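Local coordinates for putative leucoanthocyanidin reductase 1 (Vitis vinifera, PDB 3I6I), which catalyses the NADPH-dependent reduction of leucoanthocyanidins in flavonoid biosynthesis, as a Rossmann-fold member of the short-chain dehydrogenase/reductase superfamily, at residues 234-239 against 309-314. Residues are numbered along the deposited sequence; the frame is centred on the assembly and turned at random.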
ATOM      1  N   ALA A 234       7.910 -14.792 -13.750  1.00  2.94           N
ATOM      2  CA  ALA A 234       8.709 -16.029 -13.706  1.00  5.22           C
ATOM      3  C   ALA A 234       9.960 -15.967 -14.547  1.00  6.48           C
ATOM      4  O   ALA A 234      11.062 -16.313 -14.101  1.00  5.82           O
ATOM      5  CB  ALA A 234       7.852 -17.221 -14.138  1.00  6.11           C
ATOM      6  N   SER A 235       9.821 -15.512 -15.786  1.00  5.79           N
ATOM      7  CA  SER A 235      10.969 -15.405 -16.656  1.00  4.98           C
ATOM      8  C   SER A 235      12.045 -14.440 -16.164  1.00  5.22           C
ATOM      9  O   SER A 235      13.231 -14.726 -16.333  1.00  6.05           O
ATOM     10  CB  SER A 235      10.537 -15.083 -18.078  1.00  6.67           C
ATOM     11  OG  SER A 235       9.705 -16.122 -18.577  1.00  8.30           O
ATOM     12  N   VAL A 236      11.654 -13.317 -15.556  1.00  5.45           N
ATOM     13  CA  VAL A 236      12.628 -12.418 -14.960  1.00  8.23           C
ATOM     14  C   VAL A 236      13.425 -13.128 -13.865  1.00  8.35           C
ATOM     15  O   VAL A 236      14.629 -12.970 -13.751  1.00  4.80           O
ATOM     16  CB  VAL A 236      11.996 -11.156 -14.322  1.00  9.95           C
ATOM     17  CG1 VAL A 236      13.126 -10.323 -13.734  1.00  9.29           C
ATOM     18  CG2 VAL A 236      11.188 -10.361 -15.345  1.00  9.98           C
ATOM     19  N   TRP A 237      12.748 -13.930 -13.060  1.00  6.66           N
ATOM     20  CA  TRP A 237      13.431 -14.654 -11.990  1.00  8.23           C
ATOM     21  C   TRP A 237      14.399 -15.696 -12.525  1.00  5.84           C
ATOM     22  O   TRP A 237      15.520 -15.820 -12.028  1.00  6.89           O
ATOM     23  CB  TRP A 237      12.424 -15.259 -11.008  1.00  8.85           C
ATOM     24  CG  TRP A 237      13.062 -15.928  -9.855  1.00  4.95           C
ATOM     25  CD1 TRP A 237      12.957 -17.252  -9.509  1.00  8.21           C
ATOM     26  CD2 TRP A 237      13.922 -15.326  -8.885  1.00  5.86           C
ATOM     27  NE1 TRP A 237      13.708 -17.510  -8.402  1.00  6.02           N
ATOM     28  CE2 TRP A 237      14.292 -16.340  -7.975  1.00  3.71           C
ATOM     29  CE3 TRP A 237      14.416 -14.032  -8.694  1.00  8.63           C
ATOM     30  CZ2 TRP A 237      15.146 -16.101  -6.896  1.00  8.42           C
ATOM     31  CZ3 TRP A 237      15.279 -13.800  -7.615  1.00  8.12           C
ATOM     32  CH2 TRP A 237      15.625 -14.825  -6.734  1.00  9.66           C
ATOM     33  N   GLU A 238      13.996 -16.400 -13.583  1.00  6.12           N
ATOM     34  CA  GLU A 238      14.844 -17.400 -14.231  1.00  2.77           C
ATOM     35  C   GLU A 238      16.111 -16.760 -14.776  1.00  6.32           C
ATOM     36  O   GLU A 238      17.184 -17.327 -14.656  1.00  4.88           O
ATOM     37  CB  GLU A 238      14.090 -18.086 -15.361  1.00  5.53           C
ATOM     38  CG  GLU A 238      12.966 -18.974 -14.840  1.00  3.95           C
ATOM     39  CD  GLU A 238      12.202 -19.701 -15.925  1.00 11.50           C
ATOM     40  OE1 GLU A 238      11.983 -19.119 -17.002  1.00  8.90           O
ATOM     41  OE2 GLU A 238      11.813 -20.872 -15.705  1.00  9.63           O
ATOM     42  N   LYS A 239      15.978 -15.558 -15.352  1.00  4.58           N
ATOM     43  CA  LYS A 239      17.159 -14.817 -15.805  1.00  8.53           C
ATOM     44  C   LYS A 239      18.111 -14.566 -14.624  1.00  7.91           C
ATOM     45  O   LYS A 239      19.314 -14.730 -14.746  1.00  9.87           O
ATOM     46  CB  LYS A 239      16.743 -13.488 -16.450  1.00 13.54           C
ATOM     47  CG  LYS A 239      16.525 -13.599 -17.966  1.00 24.13           C
ATOM     48  N   GLU A 309      15.769  -5.185 -11.198  1.00  2.00           N
ATOM     49  CA  GLU A 309      16.587  -4.595 -10.147  1.00  2.00           C
ATOM     50  C   GLU A 309      16.146  -5.139  -8.792  1.00  2.00           C
ATOM     51  O   GLU A 309      16.971  -5.585  -7.995  1.00  2.00           O
ATOM     52  CB  GLU A 309      16.474  -3.071 -10.168  1.00  2.00           C
ATOM     53  CG  GLU A 309      17.077  -2.421 -11.401  1.00  3.83           C
ATOM     54  N   CYS A 310      14.841  -5.104  -8.538  1.00  2.00           N
ATOM     55  CA  CYS A 310      14.293  -5.619  -7.268  1.00  2.00           C
ATOM     56  C   CYS A 310      14.665  -7.078  -7.000  1.00  2.00           C
ATOM     57  O   CYS A 310      15.073  -7.429  -5.888  1.00  2.00           O
ATOM     58  CB  CYS A 310      12.772  -5.537  -7.232  1.00  2.00           C
ATOM     59  SG  CYS A 310      12.170  -3.895  -7.208  1.00  2.00           S
ATOM     60  N   PHE A 311      14.480  -7.918  -8.016  1.00  2.00           N
ATOM     61  CA  PHE A 311      14.805  -9.343  -7.921  1.00  2.00           C
ATOM     62  C   PHE A 311      16.314  -9.528  -7.697  1.00  2.00           C
ATOM     63  O   PHE A 311      16.732 -10.445  -6.989  1.00  2.00           O
ATOM     64  CB  PHE A 311      14.334 -10.102  -9.166  1.00  2.00           C
ATOM     65  CG  PHE A 311      12.854 -10.441  -9.176  1.00  2.00           C
ATOM     66  CD1 PHE A 311      11.985  -9.994  -8.187  1.00  2.00           C
ATOM     67  CD2 PHE A 311      12.339 -11.210 -10.198  1.00  2.00           C
ATOM     68  CE1 PHE A 311      10.649 -10.343  -8.207  1.00  2.00           C
ATOM     69  CE2 PHE A 311      10.997 -11.545 -10.233  1.00  2.00           C
ATOM     70  CZ  PHE A 311      10.152 -11.113  -9.240  1.00  2.00           C
ATOM     71  N   GLY A 312      17.111  -8.631  -8.280  1.00  2.00           N
ATOM     72  CA  GLY A 312      18.551  -8.564  -8.002  1.00  2.00           C
ATOM     73  C   GLY A 312      18.941  -8.490  -6.527  1.00  2.00           C
ATOM     74  O   GLY A 312      19.903  -9.140  -6.115  1.00  2.00           O
ATOM     75  N   GLU A 313      18.208  -7.725  -5.716  1.00  2.11           N
ATOM     76  CA  GLU A 313      18.522  -7.675  -4.282  1.00  3.73           C
ATOM     77  C   GLU A 313      17.979  -8.879  -3.492  1.00  4.34           C
ATOM     78  O   GLU A 313      18.559  -9.236  -2.470  1.00  2.00           O
ATOM     79  CB  GLU A 313      18.149  -6.330  -3.638  1.00  5.55           C
ATOM     80  CG  GLU A 313      16.670  -5.961  -3.619  1.00  9.84           C
ATOM     81  CD  GLU A 313      16.397  -4.634  -2.897  1.00 11.59           C
ATOM     82  OE1 GLU A 313      17.270  -4.162  -2.133  1.00  9.09           O
ATOM     83  OE2 GLU A 313      15.305  -4.061  -3.098  1.00  7.79           O
ATOM     84  N   TYR A 314      16.898  -9.515  -3.957  1.00  2.00           N
ATOM     85  CA  TYR A 314      16.475 -10.807  -3.395  1.00  3.43           C
ATOM     86  C   TYR A 314      17.575 -11.852  -3.596  1.00  4.00           C
ATOM     87  O   TYR A 314      17.799 -12.692  -2.731  1.00  4.96           O
ATOM     88  CB  TYR A 314      15.189 -11.342  -4.049  1.00  8.86           C
ATOM     89  CG  TYR A 314      13.919 -10.552  -3.789  1.00 11.02           C
ATOM     90  CD1 TYR A 314      13.637 -10.027  -2.525  1.00 13.85           C
ATOM     91  CD2 TYR A 314      12.982 -10.370  -4.792  1.00  8.66           C
ATOM     92  CE1 TYR A 314      12.460  -9.313  -2.289  1.00 12.73           C
ATOM     93  CE2 TYR A 314      11.801  -9.656  -4.570  1.00  9.81           C
ATOM     94  CZ  TYR A 314      11.548  -9.133  -3.315  1.00 11.12           C
ATOM     95  OH  TYR A 314      10.395  -8.428  -3.067  1.00  4.73           O
TER
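F311 reaches from helix 307-315 toward helix 230-241 and meets W237 in a T-shaped (edge-to-face) aromatic pair, a worked example of how crossing helices can meet through an aromatic pair flanked by aliphatic contacts. The helices lie apart from the parallel Rossmann sheet of this NmrA-like reductase; the axes of segments 234-239 and 309-314 approach to 9.9 Å and cross at -51°, and side chains span the interval. W237 presents the edge of its six-membered ring to the face of F311, with planes at 88° and ring centroids 5.6 Å apart. CG of W237 stands anti to the backbone N (chi1 -176°), which carries the indole across to the other helix and sets CE3 3.8 Å from CD2 of F311. NE1, on the polar side of the indole, is hydrogen-bonded to the carbonyl O of P179, which would help restrain its rotation. V236 approaches the phenyl ring as well, its side chain set roughly perpendicular to that of F311, with CG1 of V236 3.7 Å from CD2 of F311. Trimmed to an alanine here, F311 would no longer offer its ring, and the indole edge and CG1 of V236 would probably be left without the surface they pack against. Y314 packs beside the indole through its CB, 4.3 Å from CZ3 of W237, while its hydroxyl turns away to hydrogen-bond the carbonyl O of A163; its side chain lies about 6 Å from that of I162, a residue of the cofactor site. At the far rim of the indole, CZ3 of W237 lies 3.7 Å from the backbone O of F311, which approaches the indole edge-on, close to the plane of the ring.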